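Local coordinates for penicillin-binding protein 2B (Streptococcus pneumoniae, PDB 2WAD) that probably acts as a transpeptidase that forms peptide cross-links between glycan strands of cell wall peptidoglycan, working within the elongation machinery, and binds penicillin, at residues N380-V388 with T630-A638; F482-I493 with Y523-T534. All coordinates share one frame; numbering follows the deposited sequence.

Interaction 1: residues N380-V388 with T630-A638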
ATOM      1  N   ASN A 380       2.478  -9.599  -3.500  1.00 38.71           N
ATOM      2  CA  ASN A 380       2.688 -10.964  -3.958  1.00 39.10           C
ATOM      3  C   ASN A 380       4.155 -11.273  -4.185  1.00 38.31           C
ATOM      4  O   ASN A 380       4.942 -10.375  -4.457  1.00 36.61           O
ATOM      5  CB  ASN A 380       1.911 -11.224  -5.248  1.00 40.24           C
ATOM      6  CG  ASN A 380       0.410 -11.158  -5.024  1.00 46.02           C
ATOM      7  OD1 ASN A 380      -0.164 -11.976  -4.304  1.00 54.92           O
ATOM      8  ND2 ASN A 380      -0.229 -10.184  -5.628  1.00 53.96           N
ATOM      9  N   VAL A 381       4.528 -12.543  -4.068  1.00 36.45           N
ATOM     10  CA  VAL A 381       5.941 -12.886  -4.061  1.00 35.80           C
ATOM     11  C   VAL A 381       6.252 -13.907  -5.147  1.00 35.90           C
ATOM     12  O   VAL A 381       5.382 -14.688  -5.509  1.00 35.56           O
ATOM     13  CB  VAL A 381       6.392 -13.394  -2.655  1.00 37.27           C
ATOM     14  CG1 VAL A 381       6.094 -12.340  -1.583  1.00 34.95           C
ATOM     15  CG2 VAL A 381       5.721 -14.708  -2.317  1.00 34.46           C
ATOM     16  N   PHE A 382       7.488 -13.901  -5.646  1.00 34.17           N
ATOM     17  CA  PHE A 382       7.886 -14.684  -6.813  1.00 34.86           C
ATOM     18  C   PHE A 382       9.323 -15.146  -6.654  1.00 37.59           C
ATOM     19  O   PHE A 382      10.133 -14.430  -6.046  1.00 36.31           O
ATOM     20  CB  PHE A 382       7.755 -13.847  -8.095  1.00 35.03           C
ATOM     21  CG  PHE A 382       6.414 -13.168  -8.240  1.00 32.34           C
ATOM     22  CD1 PHE A 382       5.347 -13.811  -8.863  1.00 37.78           C
ATOM     23  CD2 PHE A 382       6.213 -11.904  -7.710  1.00 31.42           C
ATOM     24  CE1 PHE A 382       4.108 -13.190  -8.972  1.00 37.86           C
ATOM     25  CE2 PHE A 382       4.972 -11.270  -7.815  1.00 33.08           C
ATOM     26  CZ  PHE A 382       3.923 -11.905  -8.440  1.00 35.61           C
ATOM     27  N   VAL A 383       9.648 -16.315  -7.206  1.00 37.20           N
ATOM     28  CA  VAL A 383      11.043 -16.725  -7.286  1.00 39.97           C
ATOM     29  C   VAL A 383      11.741 -15.731  -8.197  1.00 37.48           C
ATOM     30  O   VAL A 383      11.256 -15.414  -9.267  1.00 39.85           O
ATOM     31  CB  VAL A 383      11.308 -18.187  -7.753  1.00 41.47           C
ATOM     32  CG1 VAL A 383      10.285 -19.191  -7.246  1.00 45.23           C
ATOM     33  CG2 VAL A 383      11.527 -18.286  -9.238  1.00 48.84           C
ATOM     34  N   PRO A 384      12.869 -15.185  -7.749  1.00 36.11           N
ATOM     35  CA  PRO A 384      13.447 -14.054  -8.471  1.00 34.34           C
ATOM     36  C   PRO A 384      14.405 -14.481  -9.582  1.00 31.50           C
ATOM     37  O   PRO A 384      14.601 -13.730 -10.524  1.00 33.03           O
ATOM     38  CB  PRO A 384      14.174 -13.300  -7.371  1.00 33.14           C
ATOM     39  CG  PRO A 384      14.602 -14.410  -6.408  1.00 34.51           C
ATOM     40  CD  PRO A 384      13.522 -15.441  -6.456  1.00 32.28           C
ATOM     41  N   GLY A 385      14.953 -15.689  -9.490  1.00 32.23           N
ATOM     42  CA  GLY A 385      15.909 -16.202 -10.460  1.00 29.68           C
ATOM     43  C   GLY A 385      17.204 -15.403 -10.490  1.00 33.69           C
ATOM     44  O   GLY A 385      17.574 -14.760  -9.495  1.00 33.05           O
ATOM     45  N   SER A 386      17.858 -15.397 -11.652  1.00 30.72           N
ATOM     46  CA  SER A 386      19.248 -14.971 -11.798  1.00 32.96           C
ATOM     47  C   SER A 386      19.517 -13.479 -11.618  1.00 31.25           C
ATOM     48  O   SER A 386      20.667 -13.040 -11.624  1.00 32.34           O
ATOM     49  CB  SER A 386      19.779 -15.419 -13.169  1.00 36.37           C
ATOM     50  OG  SER A 386      20.274 -16.752 -13.126  1.00 42.75           O
ATOM     51  N   VAL A 387      18.470 -12.676 -11.551  1.00 32.30           N
ATOM     52  CA  VAL A 387      18.669 -11.254 -11.301  1.00 32.84           C
ATOM     53  C   VAL A 387      19.499 -11.028 -10.034  1.00 32.44           C
ATOM     54  O   VAL A 387      20.294 -10.113  -9.989  1.00 35.78           O
ATOM     55  CB  VAL A 387      17.354 -10.476 -11.263  1.00 32.24           C
ATOM     56  CG1 VAL A 387      16.694 -10.534 -12.645  1.00 34.28           C
ATOM     57  CG2 VAL A 387      16.405 -11.049 -10.185  1.00 33.86           C
ATOM     58  N   VAL A 388      19.369 -11.895  -9.040  1.00 33.33           N
ATOM     59  CA  VAL A 388      19.940 -11.656  -7.729  1.00 33.27           C
ATOM     60  C   VAL A 388      21.430 -11.956  -7.623  1.00 35.34           C
ATOM     61  O   VAL A 388      21.990 -11.795  -6.548  1.00 35.93           O
ATOM     62  CB  VAL A 388      19.244 -12.478  -6.612  1.00 34.13           C
ATOM     63  CG1 VAL A 388      17.718 -12.229  -6.572  1.00 32.59           C
ATOM     64  CG2 VAL A 388      19.622 -13.944  -6.712  1.00 30.90           C
ATOM     65  N   THR A 630       9.424 -21.575 -16.123  1.00 77.34           N
ATOM     66  CA  THR A 630      10.428 -20.902 -15.304  1.00 74.51           C
ATOM     67  C   THR A 630      10.373 -19.386 -15.503  1.00 73.23           C
ATOM     68  O   THR A 630       9.678 -18.899 -16.394  1.00 73.38           O
ATOM     69  CB  THR A 630      11.836 -21.407 -15.651  1.00 76.22           C
ATOM     70  OG1 THR A 630      12.118 -21.148 -17.037  1.00 75.24           O
ATOM     71  CG2 THR A 630      11.951 -22.903 -15.348  1.00 78.61           C
ATOM     72  N   ASN A 631      11.116 -18.633 -14.692  1.00 71.11           N
ATOM     73  CA  ASN A 631      10.984 -17.169 -14.684  1.00 67.87           C
ATOM     74  C   ASN A 631      11.819 -16.408 -15.742  1.00 67.38           C
ATOM     75  O   ASN A 631      13.001 -16.721 -15.974  1.00 67.81           O
ATOM     76  CB  ASN A 631      11.068 -16.621 -13.242  1.00 64.66           C
ATOM     77  CG  ASN A 631       9.929 -17.151 -12.341  1.00 62.81           C
ATOM     78  OD1 ASN A 631       9.307 -18.176 -12.656  1.00 49.48           O
ATOM     79  ND2 ASN A 631       9.616 -16.429 -11.252  1.00 47.33           N
ATOM     80  N   THR A 632      11.170 -15.450 -16.419  1.00 62.48           N
ATOM     81  CA  THR A 632      11.825 -14.483 -17.319  1.00 53.08           C
ATOM     82  C   THR A 632      11.999 -13.064 -16.721  1.00 47.85           C
ATOM     83  O   THR A 632      11.621 -12.049 -17.309  1.00 46.63           O
ATOM     84  CB  THR A 632      11.186 -14.493 -18.737  1.00 53.48           C
ATOM     85  OG1 THR A 632      10.107 -13.557 -18.847  1.00 55.69           O
ATOM     86  CG2 THR A 632      10.632 -15.860 -19.042  1.00 52.93           C
ATOM     87  N   ASN A 633      12.598 -12.977 -15.540  1.00 40.33           N
ATOM     88  CA  ASN A 633      12.628 -11.698 -14.824  1.00 35.88           C
ATOM     89  C   ASN A 633      13.783 -10.831 -15.322  1.00 33.80           C
ATOM     90  O   ASN A 633      14.713 -11.334 -15.941  1.00 30.43           O
ATOM     91  CB  ASN A 633      12.795 -11.976 -13.323  1.00 36.28           C
ATOM     92  CG  ASN A 633      11.663 -12.823 -12.747  1.00 36.08           C
ATOM     93  OD1 ASN A 633      10.527 -12.846 -13.262  1.00 36.48           O
ATOM     94  ND2 ASN A 633      11.981 -13.550 -11.683  1.00 29.63           N
ATOM     95  N   ALA A 634      13.761  -9.532 -15.039  1.00 32.69           N
ATOM     96  CA  ALA A 634      14.858  -8.667 -15.483  1.00 32.77           C
ATOM     97  C   ALA A 634      14.901  -7.440 -14.575  1.00 32.73           C
ATOM     98  O   ALA A 634      13.866  -6.977 -14.132  1.00 30.93           O
ATOM     99  CB  ALA A 634      14.640  -8.225 -16.949  1.00 29.17           C
ATOM    100  N   VAL A 635      16.097  -6.922 -14.310  1.00 33.36           N
ATOM    101  CA  VAL A 635      16.267  -5.634 -13.635  1.00 33.22           C
ATOM    102  C   VAL A 635      17.210  -4.778 -14.494  1.00 34.70           C
ATOM    103  O   VAL A 635      18.069  -5.313 -15.180  1.00 35.13           O
ATOM    104  CB  VAL A 635      16.839  -5.810 -12.189  1.00 35.49           C
ATOM    105  CG1 VAL A 635      15.887  -6.600 -11.314  1.00 25.06           C
ATOM    106  CG2 VAL A 635      18.200  -6.503 -12.198  1.00 32.18           C
ATOM    107  N   ALA A 636      17.052  -3.458 -14.471  1.00 33.08           N
ATOM    108  CA  ALA A 636      17.854  -2.566 -15.305  1.00 34.20           C
ATOM    109  C   ALA A 636      17.879  -1.164 -14.707  1.00 31.16           C
ATOM    110  O   ALA A 636      16.964  -0.785 -13.980  1.00 31.31           O
ATOM    111  CB  ALA A 636      17.254  -2.498 -16.737  1.00 34.33           C
ATOM    112  N   TYR A 637      18.894  -0.376 -15.047  1.00 32.57           N
ATOM    113  CA  TYR A 637      18.856   1.070 -14.801  1.00 30.88           C
ATOM    114  C   TYR A 637      19.479   1.849 -15.960  1.00 33.11           C
ATOM    115  O   TYR A 637      20.124   1.260 -16.833  1.00 33.85           O
ATOM    116  CB  TYR A 637      19.545   1.432 -13.484  1.00 32.22           C
ATOM    117  CG  TYR A 637      20.996   1.002 -13.400  1.00 33.57           C
ATOM    118  CD1 TYR A 637      22.016   1.772 -13.950  1.00 33.70           C
ATOM    119  CD2 TYR A 637      21.343  -0.209 -12.798  1.00 40.53           C
ATOM    120  CE1 TYR A 637      23.358   1.350 -13.882  1.00 32.18           C
ATOM    121  CE2 TYR A 637      22.666  -0.618 -12.699  1.00 41.39           C
ATOM    122  CZ  TYR A 637      23.666   0.155 -13.260  1.00 41.12           C
ATOM    123  OH  TYR A 637      24.971  -0.295 -13.173  1.00 42.44           O
ATOM    124  N   ALA A 638      19.285   3.167 -15.960  1.00 32.94           N
ATOM    125  CA  ALA A 638      19.688   4.031 -17.068  1.00 37.10           C
ATOM    126  C   ALA A 638      19.463   5.494 -16.699  1.00 37.25           C
ATOM    127  O   ALA A 638      18.603   5.818 -15.886  1.00 34.94           O
ATOM    128  CB  ALA A 638      18.879   3.697 -18.348  1.00 37.08           C
TER

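Interaction 2: residues F482-I493 with Y523-T534. Unlike the reference sequence in segment 482-493: Ser489 (reference Thr).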
ATOM      1  N   PHE A 482      21.435 -10.075   1.174  1.00 34.41           N
ATOM      2  CA  PHE A 482      20.179  -9.892   0.438  1.00 33.41           C
ATOM      3  C   PHE A 482      19.292  -8.784   1.041  1.00 35.09           C
ATOM      4  O   PHE A 482      18.854  -7.879   0.321  1.00 34.23           O
ATOM      5  CB  PHE A 482      19.415 -11.221   0.383  1.00 35.29           C
ATOM      6  CG  PHE A 482      20.027 -12.259  -0.547  1.00 33.76           C
ATOM      7  CD1 PHE A 482      20.947 -11.905  -1.521  1.00 39.00           C
ATOM      8  CD2 PHE A 482      19.662 -13.589  -0.458  1.00 34.31           C
ATOM      9  CE1 PHE A 482      21.504 -12.857  -2.373  1.00 43.36           C
ATOM     10  CE2 PHE A 482      20.185 -14.544  -1.337  1.00 42.59           C
ATOM     11  CZ  PHE A 482      21.127 -14.186  -2.293  1.00 37.37           C
ATOM     12  N   GLY A 483      19.052  -8.836   2.353  1.00 32.94           N
ATOM     13  CA  GLY A 483      18.339  -7.784   3.077  1.00 32.22           C
ATOM     14  C   GLY A 483      18.914  -6.381   2.933  1.00 35.86           C
ATOM     15  O   GLY A 483      18.162  -5.400   2.894  1.00 34.60           O
ATOM     16  N   GLU A 484      20.236  -6.261   2.795  1.00 35.70           N
ATOM     17  CA  GLU A 484      20.844  -4.954   2.513  1.00 37.11           C
ATOM     18  C   GLU A 484      20.358  -4.309   1.212  1.00 35.39           C
ATOM     19  O   GLU A 484      20.505  -3.096   1.016  1.00 34.30           O
ATOM     20  CB  GLU A 484      22.365  -5.062   2.448  1.00 36.32           C
ATOM     21  CG  GLU A 484      23.043  -5.324   3.793  1.00 39.74           C
ATOM     22  CD  GLU A 484      24.552  -5.309   3.626  1.00 40.78           C
ATOM     23  OE1 GLU A 484      25.123  -6.334   3.226  1.00 42.94           O
ATOM     24  OE2 GLU A 484      25.179  -4.266   3.867  1.00 46.03           O
ATOM     25  N   TYR A 485      19.798  -5.125   0.319  1.00 34.70           N
ATOM     26  CA  TYR A 485      19.361  -4.643  -0.984  1.00 31.13           C
ATOM     27  C   TYR A 485      17.856  -4.633  -1.033  1.00 34.36           C
ATOM     28  O   TYR A 485      17.238  -4.281  -2.067  1.00 31.88           O
ATOM     29  CB  TYR A 485      19.890  -5.522  -2.099  1.00 32.70           C
ATOM     30  CG  TYR A 485      21.335  -5.303  -2.482  1.00 33.29           C
ATOM     31  CD1 TYR A 485      21.699  -4.318  -3.383  1.00 30.71           C
ATOM     32  CD2 TYR A 485      22.325  -6.182  -2.039  1.00 36.64           C
ATOM     33  CE1 TYR A 485      23.054  -4.151  -3.760  1.00 33.82           C
ATOM     34  CE2 TYR A 485      23.647  -6.044  -2.429  1.00 30.09           C
ATOM     35  CZ  TYR A 485      24.015  -5.032  -3.293  1.00 37.78           C
ATOM     36  OH  TYR A 485      25.353  -4.891  -3.661  1.00 32.97           O
ATOM     37  N   GLY A 486      17.265  -5.010   0.100  1.00 31.62           N
ATOM     38  CA  GLY A 486      15.812  -5.061   0.227  1.00 29.49           C
ATOM     39  C   GLY A 486      15.214  -6.382  -0.209  1.00 29.80           C
ATOM     40  O   GLY A 486      13.995  -6.545  -0.323  1.00 29.73           O
ATOM     41  N   LEU A 487      16.069  -7.351  -0.485  1.00 31.14           N
ATOM     42  CA  LEU A 487      15.582  -8.675  -0.873  1.00 30.33           C
ATOM     43  C   LEU A 487      15.320  -9.506   0.400  1.00 31.90           C
ATOM     44  O   LEU A 487      16.251 -10.039   0.995  1.00 32.43           O
ATOM     45  CB  LEU A 487      16.639  -9.357  -1.758  1.00 29.20           C
ATOM     46  CG  LEU A 487      17.036  -8.588  -3.037  1.00 30.83           C
ATOM     47  CD1 LEU A 487      18.188  -9.224  -3.769  1.00 27.92           C
ATOM     48  CD2 LEU A 487      15.821  -8.474  -3.967  1.00 29.95           C
ATOM     49  N   GLY A 488      14.065  -9.620   0.823  1.00 33.70           N
ATOM     50  CA  GLY A 488      13.724 -10.348   2.053  1.00 33.02           C
ATOM     51  C   GLY A 488      13.576  -9.436   3.264  1.00 35.37           C
ATOM     52  O   GLY A 488      13.349  -9.913   4.362  1.00 34.04           O
ATOM     53  N   SER A 489      13.662  -8.119   3.076  1.00 35.55           N
ATOM     54  CA  SER A 489      13.459  -7.192   4.189  1.00 38.98           C
ATOM     55  C   SER A 489      12.424  -6.160   3.776  1.00 37.94           C
ATOM     56  O   SER A 489      12.180  -5.998   2.578  1.00 37.08           O
ATOM     57  CB  SER A 489      14.771  -6.479   4.571  1.00 37.30           C
ATOM     58  OG  SER A 489      15.356  -5.859   3.439  1.00 40.04           O
ATOM     59  N   ALA A 490      11.832  -5.487   4.764  1.00 35.50           N
ATOM     60  CA  ALA A 490      10.974  -4.318   4.535  1.00 35.55           C
ATOM     61  C   ALA A 490      11.632  -3.307   3.618  1.00 36.13           C
ATOM     62  O   ALA A 490      12.796  -2.951   3.826  1.00 36.32           O
ATOM     63  CB  ALA A 490      10.613  -3.630   5.873  1.00 35.39           C
ATOM     64  N   THR A 491      10.861  -2.794   2.657  1.00 38.20           N
ATOM     65  CA  THR A 491      11.350  -1.776   1.720  1.00 35.35           C
ATOM     66  C   THR A 491      11.276  -0.360   2.267  1.00 36.54           C
ATOM     67  O   THR A 491      12.045   0.507   1.832  1.00 37.81           O
ATOM     68  CB  THR A 491      10.613  -1.822   0.350  1.00 33.38           C
ATOM     69  OG1 THR A 491       9.244  -1.457   0.508  1.00 39.74           O
ATOM     70  CG2 THR A 491      10.656  -3.198  -0.261  1.00 32.01           C
ATOM     71  N   GLY A 492      10.356  -0.116   3.196  1.00 35.79           N
ATOM     72  CA  GLY A 492      10.094   1.240   3.685  1.00 35.03           C
ATOM     73  C   GLY A 492       9.007   1.992   2.927  1.00 38.04           C
ATOM     74  O   GLY A 492       8.780   3.201   3.139  1.00 36.57           O
ATOM     75  N   ILE A 493       8.353   1.307   1.990  1.00 38.66           N
ATOM     76  CA  ILE A 493       7.394   2.005   1.133  1.00 36.81           C
ATOM     77  C   ILE A 493       6.246   2.572   1.978  1.00 39.43           C
ATOM     78  O   ILE A 493       5.875   1.968   2.989  1.00 37.88           O
ATOM     79  CB  ILE A 493       6.849   1.129   0.014  1.00 38.89           C
ATOM     80  CG1 ILE A 493       6.179   2.008  -1.051  1.00 42.20           C
ATOM     81  CG2 ILE A 493       5.914   0.057   0.547  1.00 32.88           C
ATOM     82  CD1 ILE A 493       5.603   1.228  -2.174  1.00 49.58           C
ATOM     83  N   TYR A 523      10.452 -13.012  -3.475  1.00 34.42           N
ATOM     84  CA  TYR A 523      10.447 -11.585  -3.209  1.00 34.25           C
ATOM     85  C   TYR A 523       9.330 -10.891  -3.993  1.00 35.83           C
ATOM     86  O   TYR A 523       8.844 -11.434  -4.999  1.00 35.53           O
ATOM     87  CB  TYR A 523      11.796 -11.003  -3.642  1.00 33.75           C
ATOM     88  CG  TYR A 523      13.013 -11.651  -3.008  1.00 31.60           C
ATOM     89  CD1 TYR A 523      13.088 -11.891  -1.623  1.00 38.27           C
ATOM     90  CD2 TYR A 523      14.074 -12.047  -3.787  1.00 32.69           C
ATOM     91  CE1 TYR A 523      14.209 -12.474  -1.044  1.00 30.50           C
ATOM     92  CE2 TYR A 523      15.181 -12.652  -3.230  1.00 31.10           C
ATOM     93  CZ  TYR A 523      15.262 -12.832  -1.864  1.00 30.76           C
ATOM     94  OH  TYR A 523      16.399 -13.434  -1.361  1.00 33.78           O
ATOM     95  N   THR A 524       8.921  -9.709  -3.536  1.00 32.82           N
ATOM     96  CA  THR A 524       7.927  -8.905  -4.255  1.00 32.81           C
ATOM     97  C   THR A 524       8.595  -8.072  -5.368  1.00 32.70           C
ATOM     98  O   THR A 524       9.796  -7.856  -5.363  1.00 30.87           O
ATOM     99  CB  THR A 524       7.252  -7.884  -3.336  1.00 32.32           C
ATOM    100  OG1 THR A 524       8.217  -6.892  -2.984  1.00 35.99           O
ATOM    101  CG2 THR A 524       6.690  -8.522  -2.065  1.00 36.02           C
ATOM    102  N   PRO A 525       7.805  -7.584  -6.333  1.00 32.01           N
ATOM    103  CA  PRO A 525       8.395  -6.765  -7.395  1.00 28.88           C
ATOM    104  C   PRO A 525       8.966  -5.450  -6.842  1.00 30.79           C
ATOM    105  O   PRO A 525       9.955  -4.961  -7.376  1.00 31.84           O
ATOM    106  CB  PRO A 525       7.225  -6.550  -8.377  1.00 28.94           C
ATOM    107  CG  PRO A 525       6.311  -7.743  -8.158  1.00 28.95           C
ATOM    108  CD  PRO A 525       6.468  -8.115  -6.679  1.00 32.36           C
ATOM    109  N   MET A 526       8.374  -4.877  -5.786  1.00 30.38           N
ATOM    110  CA  MET A 526       8.908  -3.670  -5.171  1.00 28.68           C
ATOM    111  C   MET A 526      10.296  -3.917  -4.578  1.00 29.85           C
ATOM    112  O   MET A 526      11.206  -3.094  -4.756  1.00 32.38           O
ATOM    113  CB  MET A 526       7.909  -3.090  -4.148  1.00 31.80           C
ATOM    114  CG  MET A 526       8.318  -1.791  -3.472  1.00 29.56           C
ATOM    115  SD  MET A 526       8.358  -0.400  -4.644  1.00 34.16           S
ATOM    116  CE  MET A 526       6.641  -0.363  -5.138  1.00 31.92           C
ATOM    117  N   GLN A 527      10.479  -5.046  -3.895  1.00 30.34           N
ATOM    118  CA  GLN A 527      11.800  -5.428  -3.355  1.00 30.87           C
ATOM    119  C   GLN A 527      12.847  -5.551  -4.476  1.00 35.22           C
ATOM    120  O   GLN A 527      14.012  -5.126  -4.321  1.00 36.69           O
ATOM    121  CB  GLN A 527      11.709  -6.744  -2.563  1.00 30.79           C
ATOM    122  CG  GLN A 527      10.951  -6.650  -1.203  1.00 31.22           C
ATOM    123  CD  GLN A 527      10.822  -7.993  -0.511  1.00 34.45           C
ATOM    124  OE1 GLN A 527      10.308  -8.935  -1.088  1.00 34.14           O
ATOM    125  NE2 GLN A 527      11.279  -8.090   0.733  1.00 37.55           N
ATOM    126  N   LEU A 528      12.443  -6.166  -5.590  1.00 32.55           N
ATOM    127  CA  LEU A 528      13.378  -6.349  -6.726  1.00 35.06           C
ATOM    128  C   LEU A 528      13.702  -5.018  -7.417  1.00 32.76           C
ATOM    129  O   LEU A 528      14.822  -4.839  -7.862  1.00 33.03           O
ATOM    130  CB  LEU A 528      12.865  -7.407  -7.730  1.00 34.33           C
ATOM    131  CG  LEU A 528      12.851  -8.826  -7.132  1.00 34.64           C
ATOM    132  CD1 LEU A 528      11.862  -9.742  -7.881  1.00 35.88           C
ATOM    133  CD2 LEU A 528      14.238  -9.402  -7.252  1.00 27.34           C
ATOM    134  N   ALA A 529      12.757  -4.069  -7.463  1.00 30.84           N
ATOM    135  CA  ALA A 529      13.117  -2.722  -7.898  1.00 32.35           C
ATOM    136  C   ALA A 529      14.077  -2.000  -6.950  1.00 30.50           C
ATOM    137  O   ALA A 529      14.973  -1.293  -7.396  1.00 31.98           O
ATOM    138  CB  ALA A 529      11.894  -1.852  -8.167  1.00 28.69           C
ATOM    139  N   GLN A 530      13.857  -2.112  -5.644  1.00 32.00           N
ATOM    140  CA  GLN A 530      14.702  -1.391  -4.680  1.00 31.72           C
ATOM    141  C   GLN A 530      16.112  -1.969  -4.782  1.00 29.75           C
ATOM    142  O   GLN A 530      17.087  -1.260  -4.612  1.00 30.72           O
ATOM    143  CB  GLN A 530      14.214  -1.598  -3.234  1.00 31.80           C
ATOM    144  CG  GLN A 530      15.031  -0.819  -2.163  1.00 28.81           C
ATOM    145  CD  GLN A 530      14.386  -0.938  -0.789  1.00 28.51           C
ATOM    146  OE1 GLN A 530      14.094  -2.049  -0.326  1.00 29.92           O
ATOM    147  NE2 GLN A 530      14.073   0.199  -0.167  1.00 28.45           N
ATOM    148  N   TYR A 531      16.208  -3.264  -5.062  1.00 28.03           N
ATOM    149  CA  TYR A 531      17.517  -3.912  -5.158  1.00 32.79           C
ATOM    150  C   TYR A 531      18.320  -3.317  -6.319  1.00 33.60           C
ATOM    151  O   TYR A 531      19.444  -2.824  -6.137  1.00 33.35           O
ATOM    152  CB  TYR A 531      17.336  -5.439  -5.243  1.00 30.36           C
ATOM    153  CG  TYR A 531      18.395  -6.219  -6.009  1.00 36.44           C
ATOM    154  CD1 TYR A 531      19.723  -6.211  -5.592  1.00 35.86           C
ATOM    155  CD2 TYR A 531      18.057  -7.024  -7.099  1.00 39.38           C
ATOM    156  CE1 TYR A 531      20.693  -6.934  -6.240  1.00 34.78           C
ATOM    157  CE2 TYR A 531      19.030  -7.770  -7.770  1.00 32.96           C
ATOM    158  CZ  TYR A 531      20.345  -7.719  -7.321  1.00 38.88           C
ATOM    159  OH  TYR A 531      21.346  -8.427  -7.956  1.00 35.76           O
ATOM    160  N   VAL A 532      17.740  -3.291  -7.517  1.00 33.76           N
ATOM    161  CA  VAL A 532      18.497  -2.710  -8.633  1.00 32.46           C
ATOM    162  C   VAL A 532      18.696  -1.198  -8.458  1.00 35.12           C
ATOM    163  O   VAL A 532      19.741  -0.671  -8.889  1.00 34.92           O
ATOM    164  CB  VAL A 532      17.933  -3.045 -10.034  1.00 33.07           C
ATOM    165  CG1 VAL A 532      16.501  -2.466 -10.199  1.00 27.54           C
ATOM    166  CG2 VAL A 532      18.856  -2.451 -11.097  1.00 26.86           C
ATOM    167  N   ALA A 533      17.747  -0.513  -7.810  1.00 33.47           N
ATOM    168  CA  ALA A 533      17.891   0.942  -7.557  1.00 32.44           C
ATOM    169  C   ALA A 533      19.042   1.235  -6.599  1.00 34.20           C
ATOM    170  O   ALA A 533      19.736   2.250  -6.743  1.00 34.42           O
ATOM    171  CB  ALA A 533      16.602   1.566  -7.008  1.00 31.55           C
ATOM    172  N   THR A 534      19.243   0.329  -5.640  1.00 33.98           N
ATOM    173  CA  THR A 534      20.344   0.416  -4.673  1.00 33.05           C
ATOM    174  C   THR A 534      21.703   0.313  -5.365  1.00 34.41           C
ATOM    175  O   THR A 534      22.631   1.089  -5.099  1.00 36.20           O
ATOM    176  CB  THR A 534      20.202  -0.688  -3.577  1.00 33.09           C
ATOM    177  OG1 THR A 534      18.982  -0.487  -2.844  1.00 29.43           O
ATOM    178  CG2 THR A 534      21.380  -0.670  -2.611  1.00 34.32           C
TER

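Interaction 1: residues N380-V388 with T630-A638
Asn631 and Asn633 both turn their carboxamides toward the loop ahead of Ser386 and close on two successive carbonyls with their NH2 groups. ND2 of Asn633 lies 2.9 Å from O of Pro384 in a nearly straight bond, 170° at the hydrogen. The acceptor sits in the plane of the Asn633 amide, whereas ND2 stands above the plane of the Pro384 carbonyl and so misses its lone pairs. The same nitrogen gives a weak bond to O of Val383 at 3.1 Å. ND2 of Asn631 also reaches that oxygen, at 2.8 Å but with a bent angle of 123°, and this bond too is weak; two amides thus converge on one carbonyl. Both asparagines set CG anti to their own carbonyl carbon, which carries the amides across to the loop. Their OD1 atoms accept from His653 N (Asn631) and Phe651 N (Asn633), fixing the rotation of each amide. Val383 crosses Asn631 at about a right angle, CG2 coming to 3.3 Å from ND2. The loop leads into Ser386 of what is consistent with the SxxK motif of the penicillin-binding transpeptidases: this serine, inferred to be the acyl-ester nucleophile, points to neither asparagine, and its OG is hydrogen-bonded to Lys389 NZ and Ser443 OG. Immediately after it, Val387 turns back toward strand 634-638. Its CG1, anti to its carbonyl carbon, rests 3.9 Å from CA of Ala634, while its CB faces the forked end of Val635, 4.1 Å from CG1. Val635 also touches Val532 of helix 525-536.

Interaction 2: residues F482-I493 with Y523-T534
The chain leaves helix 471-484 through a Schellman motif at Gly486, where positive phi turns it over helix 525-536, bringing Tyr485 O to 3.1 Å from Tyr531 CA. Tyr531 directs its ring edge at the face of Tyr485 in an offset edge-to-face pair, planes at 89° and centroids 5.3 Å apart; its hydroxyl is bonded to Val387 O, that of Tyr485 to Ser394. Leu487 fills the angle between two tyrosines: CB lies over the Tyr523 face, and CD1 over the Tyr531 face, 3.9 Å from that centroid. Two glutamines hold the outgoing loop. Gln527 NE2 gives a bond to Ser489 O (2.9 Å) from above the carbonyl plane, and Gln530 NE2 meets Thr491 O on a lone pair at 2.9 Å. Gln530 sets CG anti to its backbone N (chi1 -178°), and its chain, extended beyond CG, carries the amide to the loop. Beyond them, Ile493 CD1 touches Met526 CE at 3.5 Å. Gln527 OE1 accepts from Thr524 N while Thr524 OG1 accepts from Gln527 N, the capping box that starts helix 525-536, a core helix of the transpeptidase domain packed against its sheet.

Both contacts lie in the transpeptidase domain, their centres 12 Å apart. Along the chain they are nested: 380-388 comes first, then 482-493 and 523-534, and 630-638 closes the outer loop. Polar links join 380-388 to 523-534, among them Phe382 N to Tyr523 O at 2.9 Å, a probable hydrogen bond, and Tyr637 of 630-638 packs on Val532. Strand 634-638 belongs to the six-stranded antiparallel sheet, and helix 525-536 packs on that sheet through strands 342-348 and 645-650. The loop 382-387 that carries Ser386 is thus contacted on one part by asparagines just before strand 634-638 and on others by Tyr523 and Tyr531, in a protein whose active site is described as highly flexible.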